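Local coordinates for transcriptional regulator, MarR family (Neisseria meningitidis serogroup B, PDB 3G3Z), which probably binds DNA as a homodimeric transcription factor of the MarR family and regulates transcription, at residues 21-24 / 25-29; 32-35 / 36-40; 41-44 / 45-48; 105-108 / 109-113. All blocks are in the same frame, centred on the assembly; numbering follows the deposited sequence.

Interaction 1 (21-24 / 25-29); sequences DKWI and GQQDL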
ATOM      1  N   ASP A  21      -0.363   2.907   7.319  1.00 18.75           N
ATOM      2  CA  ASP A  21      -1.539   3.763   7.356  1.00 19.68           C
ATOM      3  C   ASP A  21      -2.257   3.717   8.701  1.00 19.40           C
ATOM      4  O   ASP A  21      -2.793   4.723   9.153  1.00 21.43           O
ATOM      5  CB  ASP A  21      -2.522   3.388   6.247  1.00 23.22           C
ATOM      6  CG  ASP A  21      -2.206   4.070   4.936  1.00 29.93           C
ATOM      7  OD1 ASP A  21      -2.872   3.755   3.927  1.00 36.68           O
ATOM      8  OD2 ASP A  21      -1.292   4.922   4.909  1.00 34.71           O
ATOM      9  N   LYS A  22      -2.262   2.550   9.333  1.00 18.35           N
ATOM     10  CA  LYS A  22      -2.872   2.380  10.648  1.00 18.64           C
ATOM     11  C   LYS A  22      -2.103   3.186  11.696  1.00 18.44           C
ATOM     12  O   LYS A  22      -2.709   3.891  12.509  1.00 17.48           O
ATOM     13  CB  LYS A  22      -2.907   0.903  11.021  1.00 20.74           C
ATOM     14  CG  LYS A  22      -3.598   0.589  12.331  1.00 25.30           C
ATOM     15  CD  LYS A  22      -3.456  -0.894  12.656  1.00 29.55           C
ATOM     16  CE  LYS A  22      -4.481  -1.724  11.907  1.00 32.17           C
ATOM     17  NZ  LYS A  22      -4.196  -3.176  12.038  1.00 35.47           N
ATOM     18  N   TRP A  23      -0.772   3.103  11.661  1.00 16.92           N
ATOM     19  CA  TRP A  23       0.052   3.909  12.556  1.00 18.41           C
ATOM     20  C   TRP A  23      -0.235   5.406  12.373  1.00 16.61           C
ATOM     21  O   TRP A  23      -0.434   6.123  13.351  1.00 18.82           O
ATOM     22  CB  TRP A  23       1.548   3.631  12.370  1.00 16.88           C
ATOM     23  CG  TRP A  23       2.348   4.502  13.244  1.00 15.17           C
ATOM     24  CD1 TRP A  23       2.637   4.298  14.564  1.00 15.52           C
ATOM     25  CD2 TRP A  23       2.922   5.770  12.900  1.00 15.07           C
ATOM     26  NE1 TRP A  23       3.379   5.345  15.052  1.00 14.28           N
ATOM     27  CE2 TRP A  23       3.561   6.265  14.054  1.00 14.75           C
ATOM     28  CE3 TRP A  23       2.959   6.533  11.727  1.00 12.95           C
ATOM     29  CZ2 TRP A  23       4.233   7.488  14.067  1.00 15.35           C
ATOM     30  CZ3 TRP A  23       3.627   7.741  11.741  1.00 11.25           C
ATOM     31  CH2 TRP A  23       4.253   8.207  12.897  1.00 11.28           C
ATOM     32  N   ILE A  24      -0.256   5.867  11.124  1.00 15.98           N
ATOM     33  CA  ILE A  24      -0.573   7.258  10.811  1.00 14.41           C
ATOM     34  C   ILE A  24      -1.920   7.641  11.430  1.00 16.02           C
ATOM     35  O   ILE A  24      -2.060   8.729  12.001  1.00 12.67           O
ATOM     36  CB  ILE A  24      -0.601   7.531   9.276  1.00 13.67           C
ATOM     37  CG1 ILE A  24       0.811   7.425   8.679  1.00 12.82           C
ATOM     38  CG2 ILE A  24      -1.193   8.901   8.990  1.00 11.65           C
ATOM     39  CD1 ILE A  24       0.907   7.630   7.140  1.00  6.76           C
ATOM     40  N   GLY A  25      -2.894   6.733  11.327  1.00 15.86           N
ATOM     41  CA  GLY A  25      -4.244   6.979  11.838  1.00 17.94           C
ATOM     42  C   GLY A  25      -4.269   7.119  13.349  1.00 18.21           C
ATOM     43  O   GLY A  25      -5.115   7.825  13.893  1.00 18.11           O
ATOM     44  N   GLN A  26      -3.333   6.442  14.021  1.00 19.84           N
ATOM     45  CA  GLN A  26      -3.183   6.515  15.479  1.00 18.97           C
ATOM     46  C   GLN A  26      -2.589   7.837  15.951  1.00 18.32           C
ATOM     47  O   GLN A  26      -2.553   8.103  17.163  1.00 19.72           O
ATOM     48  CB  GLN A  26      -2.362   5.333  16.027  1.00 17.83           C
ATOM     49  CG  GLN A  26      -3.022   3.957  15.842  1.00 16.82           C
ATOM     50  CD  GLN A  26      -4.428   3.886  16.427  1.00 21.12           C
ATOM     51  OE1 GLN A  26      -4.613   3.850  17.645  1.00 22.37           O
ATOM     52  NE2 GLN A  26      -5.425   3.878  15.557  1.00 17.55           N
ATOM     53  N   GLN A  27      -2.112   8.649  15.004  1.00 16.07           N
ATOM     54  CA  GLN A  27      -1.703  10.029  15.291  1.00 15.41           C
ATOM     55  C   GLN A  27      -2.890  10.968  15.059  1.00 14.20           C
ATOM     56  O   GLN A  27      -2.761  12.184  15.170  1.00 10.75           O
ATOM     57  CB  GLN A  27      -0.491  10.470  14.444  1.00 14.98           C
ATOM     58  CG  GLN A  27       0.619   9.413  14.269  1.00 17.64           C
ATOM     59  CD  GLN A  27       1.036   8.729  15.568  1.00 20.15           C
ATOM     60  OE1 GLN A  27       1.592   9.362  16.469  1.00 17.62           O
ATOM     61  NE2 GLN A  27       0.797   7.422  15.652  1.00 17.02           N
ATOM     62  N   ASP A  28      -4.047  10.375  14.753  1.00 14.87           N
ATOM     63  CA  ASP A  28      -5.286  11.100  14.456  1.00 16.27           C
ATOM     64  C   ASP A  28      -5.202  11.850  13.122  1.00 18.34           C
ATOM     65  O   ASP A  28      -5.896  12.849  12.892  1.00 18.88           O
ATOM     66  CB  ASP A  28      -5.715  11.996  15.632  1.00 16.89           C
ATOM     67  CG  ASP A  28      -6.424  11.214  16.733  1.00 20.89           C
ATOM     68  OD1 ASP A  28      -6.624   9.993  16.571  1.00 17.29           O
ATOM     69  OD2 ASP A  28      -6.796  11.823  17.758  1.00 25.90           O
ATOM     70  N   LEU A  29      -4.368  11.317  12.227  1.00 18.62           N
ATOM     71  CA  LEU A  29      -4.181  11.902  10.906  1.00 19.52           C
ATOM     72  C   LEU A  29      -4.506  10.891   9.812  1.00 18.88           C
ATOM     73  O   LEU A  29      -5.071   9.823  10.068  1.00 18.97           O
ATOM     74  CB  LEU A  29      -2.744  12.463  10.764  1.00 19.09           C
ATOM     75  CG  LEU A  29      -2.409  13.661  11.663  1.00 15.80           C
ATOM     76  CD1 LEU A  29      -0.907  13.846  11.816  1.00 19.28           C
ATOM     77  CD2 LEU A  29      -3.053  14.951  11.150  1.00 14.75           C
TER
HETATM   78  O   HOH W   1      -5.247   3.990  12.848  1.00 23.15           O
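Gln27 folds back over the indole of Trp23 at a Schellman motif, where helix 5-25 of this MarR-type fold comes to its end. The amide of Gln27 stacks on one face of the ring, with the two planes 17° apart. Gln27 CG sits over the six-membered ring of Trp23, 4.1 Å from its centroid, a CH-pi contact. Gln27 NE2 lies above the indole, offset toward the rim. The same NE2 donates to Trp23 O at 2.9 Å, almost straight and in the plane of the amide. At the other end of the amide, OE1 is bonded to Ser105 OG on helix 93-117. The two bonds together fix its rotation. Gln27 reaches Trp23 because its chain turns back at chi2 (-48°), while the Trp23 ring leaves the helix with CG anti to the backbone N (178°). The indole also stacks with Phe109. Asp28, with positive phi, is the first residue to leave helical geometry. Two bonds lead back into the last turn: Asp28 N to Gly25 O at 2.9 Å, and a weak one from Leu29 N to Ile24 O at 3.5 Å. One water donates to Lys22 O at 2.6 Å and accepts from Gln26 NE2 at 2.7 Å.

Interaction 2 (32-35 / 36-40); sequences NLFA and VLYTL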
ATOM      1  N   ASN A  32      -2.566  11.332   3.433  1.00 16.63           N
ATOM      2  CA  ASN A  32      -2.447  12.574   2.673  1.00 17.82           C
ATOM      3  C   ASN A  32      -1.920  13.745   3.514  1.00 16.18           C
ATOM      4  O   ASN A  32      -1.054  14.478   3.068  1.00 21.87           O
ATOM      5  CB  ASN A  32      -3.795  12.930   2.019  1.00 17.30           C
ATOM      6  CG  ASN A  32      -4.312  11.835   1.098  1.00 19.98           C
ATOM      7  OD1 ASN A  32      -5.512  11.771   0.796  1.00 17.24           O
ATOM      8  ND2 ASN A  32      -3.413  10.977   0.633  1.00 18.75           N
ATOM      9  N   LEU A  33      -2.449  13.915   4.725  1.00 15.86           N
ATOM     10  CA  LEU A  33      -1.995  14.964   5.642  1.00 17.37           C
ATOM     11  C   LEU A  33      -0.573  14.724   6.121  1.00 15.82           C
ATOM     12  O   LEU A  33       0.238  15.659   6.218  1.00 15.33           O
ATOM     13  CB  LEU A  33      -2.923  15.025   6.864  1.00 16.94           C
ATOM     14  CG  LEU A  33      -4.224  15.794   6.688  1.00 22.27           C
ATOM     15  CD1 LEU A  33      -5.250  15.321   7.716  1.00 24.21           C
ATOM     16  CD2 LEU A  33      -3.958  17.302   6.801  1.00 22.00           C
ATOM     17  N   PHE A  34      -0.291  13.468   6.455  1.00 14.76           N
ATOM     18  CA  PHE A  34       1.039  13.040   6.874  1.00 16.34           C
ATOM     19  C   PHE A  34       2.081  13.357   5.819  1.00 16.20           C
ATOM     20  O   PHE A  34       3.152  13.902   6.125  1.00 15.53           O
ATOM     21  CB  PHE A  34       1.036  11.539   7.178  1.00 17.43           C
ATOM     22  CG  PHE A  34       2.364  11.019   7.610  1.00 23.55           C
ATOM     23  CD1 PHE A  34       2.816  11.228   8.914  1.00 25.80           C
ATOM     24  CD2 PHE A  34       3.181  10.342   6.714  1.00 23.85           C
ATOM     25  CE1 PHE A  34       4.062  10.759   9.321  1.00 22.35           C
ATOM     26  CE2 PHE A  34       4.432   9.867   7.120  1.00 26.01           C
ATOM     27  CZ  PHE A  34       4.865  10.078   8.421  1.00 23.13           C
ATOM     28  N   ALA A  35       1.751  13.032   4.569  1.00 11.92           N
ATOM     29  CA  ALA A  35       2.643  13.271   3.449  1.00 14.04           C
ATOM     30  C   ALA A  35       3.132  14.730   3.426  1.00 15.00           C
ATOM     31  O   ALA A  35       4.330  14.969   3.325  1.00 18.38           O
ATOM     32  CB  ALA A  35       1.946  12.899   2.124  1.00 13.36           C
ATOM     33  N   VAL A  36       2.213  15.691   3.550  1.00 15.95           N
ATOM     34  CA  VAL A  36       2.563  17.127   3.582  1.00 16.08           C
ATOM     35  C   VAL A  36       3.292  17.493   4.873  1.00 19.10           C
ATOM     36  O   VAL A  36       4.429  17.956   4.843  1.00 23.82           O
ATOM     37  CB  VAL A  36       1.304  18.044   3.386  1.00 16.63           C
ATOM     38  CG1 VAL A  36       1.669  19.550   3.473  1.00 19.34           C
ATOM     39  CG2 VAL A  36       0.666  17.763   2.059  1.00 12.70           C
ATOM     40  N   LEU A  37       2.635  17.266   6.006  1.00 20.80           N
ATOM     41  CA  LEU A  37       3.144  17.686   7.315  1.00 21.29           C
ATOM     42  C   LEU A  37       4.510  17.080   7.672  1.00 21.23           C
ATOM     43  O   LEU A  37       5.422  17.788   8.118  1.00 16.99           O
ATOM     44  CB  LEU A  37       2.114  17.353   8.409  1.00 21.50           C
ATOM     45  CG  LEU A  37       0.740  18.043   8.297  1.00 22.37           C
ATOM     46  CD1 LEU A  37      -0.276  17.363   9.205  1.00 17.03           C
ATOM     47  CD2 LEU A  37       0.846  19.532   8.604  1.00 19.78           C
ATOM     48  N   TYR A  38       4.644  15.775   7.468  1.00 17.67           N
ATOM     49  CA  TYR A  38       5.884  15.100   7.812  1.00 20.16           C
ATOM     50  C   TYR A  38       7.045  15.437   6.875  1.00 22.37           C
ATOM     51  O   TYR A  38       8.178  15.602   7.343  1.00 21.09           O
ATOM     52  CB  TYR A  38       5.679  13.598   7.914  1.00 18.42           C
ATOM     53  CG  TYR A  38       6.856  12.874   8.505  1.00 19.54           C
ATOM     54  CD1 TYR A  38       7.102  12.901   9.883  1.00 18.77           C
ATOM     55  CD2 TYR A  38       7.738  12.162   7.688  1.00 19.24           C
ATOM     56  CE1 TYR A  38       8.199  12.233  10.428  1.00 20.32           C
ATOM     57  CE2 TYR A  38       8.835  11.490   8.224  1.00 22.33           C
ATOM     58  CZ  TYR A  38       9.056  11.524   9.590  1.00 23.24           C
ATOM     59  OH  TYR A  38      10.143  10.861  10.111  1.00 24.82           O
ATOM     60  N   THR A  39       6.771  15.556   5.571  1.00 21.67           N
ATOM     61  CA  THR A  39       7.800  16.001   4.614  1.00 23.18           C
ATOM     62  C   THR A  39       8.315  17.395   4.988  1.00 21.97           C
ATOM     63  O   THR A  39       9.526  17.639   5.020  1.00 25.54           O
ATOM     64  CB  THR A  39       7.295  15.994   3.134  1.00 22.72           C
ATOM     65  OG1 THR A  39       6.729  14.717   2.818  1.00 28.14           O
ATOM     66  CG2 THR A  39       8.428  16.261   2.169  1.00 22.83           C
ATOM     67  N   LEU A  40       7.396  18.297   5.297  1.00 21.37           N
ATOM     68  CA  LEU A  40       7.773  19.678   5.581  1.00 24.01           C
ATOM     69  C   LEU A  40       8.522  19.818   6.901  1.00 25.11           C
ATOM     70  O   LEU A  40       9.415  20.653   7.023  1.00 24.74           O
ATOM     71  CB  LEU A  40       6.551  20.600   5.534  1.00 22.07           C
ATOM     72  CG  LEU A  40       5.890  20.832   4.167  1.00 22.18           C
ATOM     73  CD1 LEU A  40       4.749  21.830   4.289  1.00 18.51           C
ATOM     74  CD2 LEU A  40       6.894  21.304   3.119  1.00 22.93           C
TER
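Phe34 and Tyr38 lie side by side one turn apart on helix 31-43, a helix of the winged helix-turn-helix fold of the MarR family. They form the tight part of this contact. Both rings have CG anti to the backbone N (180° and -170°), which sends them off the helix in the same direction. Their planes are 13° apart but slid, so the rings barely overlap. The rim of Phe34 lies over the root of the Tyr38 ring, with Phe34 CZ 3.4 Å from Tyr38 CG. Tyr38 CB then covers the Phe34 face in a CH-pi contact, 3.7 Å from the centroid. At the base of the two side chains, Tyr38 N bonds to Phe34 O at 2.7 Å. Helix 93-117 packs on this side through Leu102 and Ala106.

The side with Asn32 and Leu33 is looser and partly exposed. Leu33 CB and Leu37 CD1 meet at 4.2 Å, and Leu37 CG rests closer, on Leu33 O. Asn32 and Leu33 turn instead to Val65 on helix 59-71. On the buried flank toward helix 48-55, Thr39 OG1 is modelled doubtfully close to Ala35 O. The same Thr39 OG1 is hydrogen-bonded to Trp55 NE1.

Interaction 3 (41-44 / 45-48); sequences ATEG and SRTQ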
ATOM      1  N   ALA A  41       8.160  18.990   7.877  1.00 26.82           N
ATOM      2  CA  ALA A  41       8.777  19.041   9.202  1.00 29.46           C
ATOM      3  C   ALA A  41      10.195  18.468   9.224  1.00 30.19           C
ATOM      4  O   ALA A  41      11.033  18.909  10.014  1.00 30.73           O
ATOM      5  CB  ALA A  41       7.899  18.330  10.225  1.00 29.36           C
ATOM      6  N   THR A  42      10.459  17.510   8.340  1.00 28.90           N
ATOM      7  CA  THR A  42      11.724  16.776   8.339  1.00 27.24           C
ATOM      8  C   THR A  42      12.664  17.158   7.193  1.00 26.76           C
ATOM      9  O   THR A  42      13.863  16.898   7.273  1.00 27.12           O
ATOM     10  CB  THR A  42      11.476  15.253   8.277  1.00 26.05           C
ATOM     11  OG1 THR A  42      10.693  14.955   7.117  1.00 25.84           O
ATOM     12  CG2 THR A  42      10.738  14.759   9.531  1.00 24.42           C
ATOM     13  N   GLU A  43      12.128  17.746   6.121  1.00 26.70           N
ATOM     14  CA  GLU A  43      12.963  18.133   4.976  1.00 27.01           C
ATOM     15  C   GLU A  43      13.044  19.638   4.811  1.00 27.64           C
ATOM     16  O   GLU A  43      13.914  20.143   4.099  1.00 27.85           O
ATOM     17  CB  GLU A  43      12.466  17.501   3.671  1.00 25.29           C
ATOM     18  CG  GLU A  43      12.511  15.987   3.673  1.00 29.43           C
ATOM     19  CD  GLU A  43      12.316  15.369   2.298  1.00 32.19           C
ATOM     20  OE1 GLU A  43      12.612  14.161   2.155  1.00 28.78           O
ATOM     21  OE2 GLU A  43      11.880  16.080   1.361  1.00 31.06           O
ATOM     22  N   GLY A  44      12.134  20.347   5.475  1.00 26.68           N
ATOM     23  CA  GLY A  44      11.989  21.783   5.289  1.00 27.14           C
ATOM     24  C   GLY A  44      11.134  22.064   4.073  1.00 27.43           C
ATOM     25  O   GLY A  44      10.260  21.270   3.714  1.00 26.12           O
ATOM     26  N   SER A  45      11.404  23.190   3.426  1.00 27.65           N
ATOM     27  CA  SER A  45      10.594  23.652   2.306  1.00 27.86           C
ATOM     28  C   SER A  45      10.635  22.697   1.125  1.00 26.99           C
ATOM     29  O   SER A  45      11.693  22.203   0.748  1.00 27.38           O
ATOM     30  CB  SER A  45      11.040  25.043   1.883  1.00 27.83           C
ATOM     31  OG  SER A  45      10.830  25.944   2.955  1.00 31.62           O
ATOM     32  N   ARG A  46       9.468  22.424   0.559  1.00 25.80           N
ATOM     33  CA  ARG A  46       9.368  21.542  -0.597  1.00 25.91           C
ATOM     34  C   ARG A  46       8.167  21.972  -1.412  1.00 25.75           C
ATOM     35  O   ARG A  46       7.233  22.570  -0.885  1.00 26.12           O
ATOM     36  CB  ARG A  46       9.193  20.078  -0.160  1.00 25.33           C
ATOM     37  CG  ARG A  46      10.352  19.466   0.610  1.00 24.96           C
ATOM     38  CD  ARG A  46      11.555  19.224  -0.292  1.00 31.08           C
ATOM     39  NE  ARG A  46      12.723  18.795   0.472  1.00 32.89           N
ATOM     40  CZ  ARG A  46      13.911  18.521  -0.056  1.00 38.79           C
ATOM     41  NH1 ARG A  46      14.105  18.634  -1.368  1.00 38.72           N
ATOM     42  NH2 ARG A  46      14.914  18.140   0.732  1.00 38.05           N
ATOM     43  N   THR A  47       8.185  21.670  -2.700  1.00 26.42           N
ATOM     44  CA  THR A  47       7.056  22.001  -3.553  1.00 24.94           C
ATOM     45  C   THR A  47       6.022  20.900  -3.385  1.00 25.97           C
ATOM     46  O   THR A  47       6.358  19.797  -2.953  1.00 24.33           O
ATOM     47  CB  THR A  47       7.462  22.072  -5.032  1.00 25.54           C
ATOM     48  OG1 THR A  47       7.914  20.783  -5.466  1.00 24.73           O
ATOM     49  CG2 THR A  47       8.572  23.114  -5.252  1.00 23.24           C
ATOM     50  N   GLN A  48       4.772  21.204  -3.726  1.00 24.50           N
ATOM     51  CA  GLN A  48       3.712  20.200  -3.743  1.00 24.20           C
ATOM     52  C   GLN A  48       4.104  19.004  -4.601  1.00 23.01           C
ATOM     53  O   GLN A  48       3.792  17.849  -4.264  1.00 21.56           O
ATOM     54  CB  GLN A  48       2.420  20.814  -4.273  1.00 25.08           C
ATOM     55  CG  GLN A  48       1.761  21.780  -3.309  1.00 29.58           C
ATOM     56  CD  GLN A  48       0.596  22.528  -3.928  1.00 29.33           C
ATOM     57  OE1 GLN A  48       0.411  23.712  -3.673  1.00 30.21           O
ATOM     58  NE2 GLN A  48      -0.195  21.840  -4.743  1.00 28.89           N
TER
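Glu43 OE2 and Arg46 NE pair by charge, without a hydrogen bond, where helix 31-43 gives way to the loop before helix 48-55. This is the turn between two helices of the winged helix-turn-helix domain of the MarR family. Glu43 OE2 lies over one face of the Arg46 guanidinium, 3.0 Å from Arg46 NE. The oxygen is well out of the guanidinium plane, so no N-H points at it. The pair is a salt bridge all the same. The two side chains cross at about a right angle, and the carboxylate and guanidinium planes stand 62° apart. Arg46 gets there by a bend at chi2 (-71°), which brings its end back across the turn. Glu43 is extended beyond CG, and Glu43 CB also touches the guanidinium, 3.5 Å from Arg46 NE.

Gly44 joins the two. Its positive phi, 83°, takes the chain out of the helix, a conformation that favours glycine, and Arg46 CG comes to 3.6 Å from Gly44 O.

The strongest polar partner of Glu43 is His50 on helix 48-55: OE2 is hydrogen-bonded to His50 NE2, and OE1 makes a salt bridge to Lys54. Further along, Thr47 is the N-cap of helix 48-55, with OG1 bonded to His50 N. The turn thus joins two helices, while backbone bonds between Arg46 and Leu89 tie it to strand 89-91.

Interaction 4 (105-108 / 109-113); sequences SAQE and FSDKV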
ATOM      1  N   SER A 105       6.768  11.104  17.599  1.00 23.31           N
ATOM      2  CA  SER A 105       6.158   9.773  17.592  1.00 25.68           C
ATOM      3  C   SER A 105       6.639   8.935  16.416  1.00 23.07           C
ATOM      4  O   SER A 105       6.805   7.722  16.554  1.00 23.63           O
ATOM      5  CB  SER A 105       4.629   9.840  17.614  1.00 25.40           C
ATOM      6  OG  SER A 105       4.152  10.744  16.650  1.00 34.28           O
ATOM      7  N   ALA A 106       6.871   9.585  15.273  1.00 22.99           N
ATOM      8  CA  ALA A 106       7.433   8.914  14.091  1.00 21.30           C
ATOM      9  C   ALA A 106       8.829   8.389  14.365  1.00 19.54           C
ATOM     10  O   ALA A 106       9.146   7.250  14.004  1.00 18.52           O
ATOM     11  CB  ALA A 106       7.451   9.847  12.900  1.00 22.95           C
ATOM     12  N   GLN A 107       9.648   9.218  15.014  1.00 17.31           N
ATOM     13  CA  GLN A 107      11.009   8.847  15.372  1.00 18.44           C
ATOM     14  C   GLN A 107      10.993   7.743  16.437  1.00 20.10           C
ATOM     15  O   GLN A 107      11.804   6.824  16.400  1.00 20.65           O
ATOM     16  CB  GLN A 107      11.803  10.075  15.835  1.00 18.56           C
ATOM     17  CG  GLN A 107      13.287   9.797  16.136  1.00 20.88           C
ATOM     18  CD  GLN A 107      14.046   9.225  14.949  1.00 22.45           C
ATOM     19  OE1 GLN A 107      13.923   9.707  13.823  1.00 26.38           O
ATOM     20  NE2 GLN A 107      14.855   8.206  15.204  1.00 25.81           N
ATOM     21  N   GLU A 108      10.034   7.817  17.355  1.00 20.82           N
ATOM     22  CA  GLU A 108       9.850   6.765  18.343  1.00 21.76           C
ATOM     23  C   GLU A 108       9.428   5.436  17.708  1.00 21.46           C
ATOM     24  O   GLU A 108      10.006   4.391  18.015  1.00 20.93           O
ATOM     25  CB  GLU A 108       8.844   7.202  19.393  1.00 20.21           C
ATOM     26  CG  GLU A 108       8.795   6.285  20.579  1.00 30.85           C
ATOM     27  CD  GLU A 108       7.567   6.507  21.426  1.00 38.14           C
ATOM     28  OE1 GLU A 108       7.159   7.681  21.596  1.00 43.69           O
ATOM     29  OE2 GLU A 108       7.011   5.504  21.920  1.00 41.10           O
ATOM     30  N   PHE A 109       8.417   5.475  16.837  1.00 20.03           N
ATOM     31  CA  PHE A 109       7.983   4.285  16.076  1.00 16.42           C
ATOM     32  C   PHE A 109       9.132   3.685  15.276  1.00 15.23           C
ATOM     33  O   PHE A 109       9.326   2.471  15.262  1.00 16.53           O
ATOM     34  CB  PHE A 109       6.826   4.642  15.130  1.00 15.96           C
ATOM     35  CG  PHE A 109       6.086   3.442  14.576  1.00 15.99           C
ATOM     36  CD1 PHE A 109       5.457   2.537  15.425  1.00 16.48           C
ATOM     37  CD2 PHE A 109       5.984   3.247  13.214  1.00 18.15           C
ATOM     38  CE1 PHE A 109       4.767   1.447  14.934  1.00 17.84           C
ATOM     39  CE2 PHE A 109       5.274   2.155  12.690  1.00 20.27           C
ATOM     40  CZ  PHE A 109       4.668   1.249  13.555  1.00 22.10           C
ATOM     41  N   SER A 110       9.897   4.553  14.620  1.00 18.18           N
ATOM     42  CA  SER A 110      10.991   4.150  13.744  1.00 19.79           C
ATOM     43  C   SER A 110      12.084   3.432  14.541  1.00 21.21           C
ATOM     44  O   SER A 110      12.605   2.397  14.108  1.00 21.27           O
ATOM     45  CB  SER A 110      11.552   5.381  13.020  1.00 19.07           C
ATOM     46  OG  SER A 110      12.495   5.037  12.022  1.00 17.49           O
ATOM     47  N   ASP A 111      12.406   3.969  15.716  1.00 20.82           N
ATOM     48  CA  ASP A 111      13.397   3.344  16.588  1.00 24.03           C
ATOM     49  C   ASP A 111      12.938   2.010  17.170  1.00 25.70           C
ATOM     50  O   ASP A 111      13.749   1.115  17.342  1.00 26.69           O
ATOM     51  CB  ASP A 111      13.802   4.287  17.708  1.00 25.48           C
ATOM     52  CG  ASP A 111      14.438   5.555  17.190  1.00 28.63           C
ATOM     53  OD1 ASP A 111      14.882   5.566  16.020  1.00 31.79           O
ATOM     54  OD2 ASP A 111      14.490   6.541  17.950  1.00 32.38           O
ATOM     55  N   LYS A 112      11.648   1.880  17.458  1.00 25.69           N
ATOM     56  CA  LYS A 112      11.120   0.646  18.029  1.00 27.52           C
ATOM     57  C   LYS A 112      11.028  -0.476  17.002  1.00 26.86           C
ATOM     58  O   LYS A 112      11.262  -1.642  17.323  1.00 30.44           O
ATOM     59  CB  LYS A 112       9.752   0.877  18.664  1.00 27.27           C
ATOM     60  CG  LYS A 112       9.812   1.569  20.017  1.00 32.53           C
ATOM     61  CD  LYS A 112       8.723   1.030  20.933  1.00 36.95           C
ATOM     62  CE  LYS A 112       8.561   1.871  22.184  1.00 34.25           C
ATOM     63  NZ  LYS A 112       7.731   3.065  21.913  1.00 34.87           N
ATOM     64  N   VAL A 113      10.699  -0.119  15.766  1.00 25.07           N
ATOM     65  CA  VAL A 113      10.490  -1.110  14.717  1.00 23.70           C
ATOM     66  C   VAL A 113      11.832  -1.634  14.217  1.00 22.49           C
ATOM     67  O   VAL A 113      12.055  -2.848  14.143  1.00 19.93           O
ATOM     68  CB  VAL A 113       9.605  -0.546  13.571  1.00 23.28           C
ATOM     69  CG1 VAL A 113       9.642  -1.438  12.349  1.00 22.61           C
ATOM     70  CG2 VAL A 113       8.166  -0.371  14.058  1.00 21.38           C
TER
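Phe109 N donates to Ser105 O at 2.8 Å, a nearly straight bond (169°) between residues one turn apart. They stand on helix 93-117, a long helix of the MarR-type fold that faces the second subunit. One turn links Glu108 and Lys112 in the same way, with Lys112 N bonded to Glu108 O at 3.1 Å. Their side chains run side by side and point the same way. Glu108 is extended beyond CG, and its carboxylate forms a salt bridge with the lysine. The modelled distance from Glu108 OE2 to Lys112 NZ, 2.5 Å, is doubtfully short.

Gln107 and Asp111 make a second i to i+4 pair on the exposed surface. Gln107 CG leaves anti to the backbone N (-176°), and a bend at chi2 then carries the amide along the helix toward Asp111. Gln107 NE2 donates weakly to Asp111 OD2 at 3.2 Å and lies 2.8 Å from Asp111 OD1. The amide and carboxylate planes are 58° apart, so the groups do not lie flat together. The firmer partner of Gln107 is Asn4 of the second subunit, which bonds to its OE1. Ser110 OG takes part in the same interface, bonded to Leu6 N of the second subunit.

The Phe109 flank is largely apolar. Thr139 of the second subunit touches the ring. Within the helix, Val113 CG2 sits 3.8 Å above the plane of the Phe109 ring, over its centre.

The four contacts come in series along the chain. Interaction 1 closes helix 5-25, interactions 2 and 3 lie on and at the end of helix 31-43, and interaction 4 belongs to helix 93-117. Interactions 2 and 3 have centres about 9 Å apart. Interactions 1 and 2 are about 12 Å apart between centres and meet where Ile24 and Trp23 pack on Phe34. Interactions 1 and 4 are about 13 Å apart between centres. Interaction 4 also touches interaction 2, through Ala106 and Tyr38. Interaction 3 touches neither 1 nor 4. Helix 93-117 packs against helices 5-25 and 31-43, and all four contacts reach the second subunit, so this helical layer is continuous with the dimer interface.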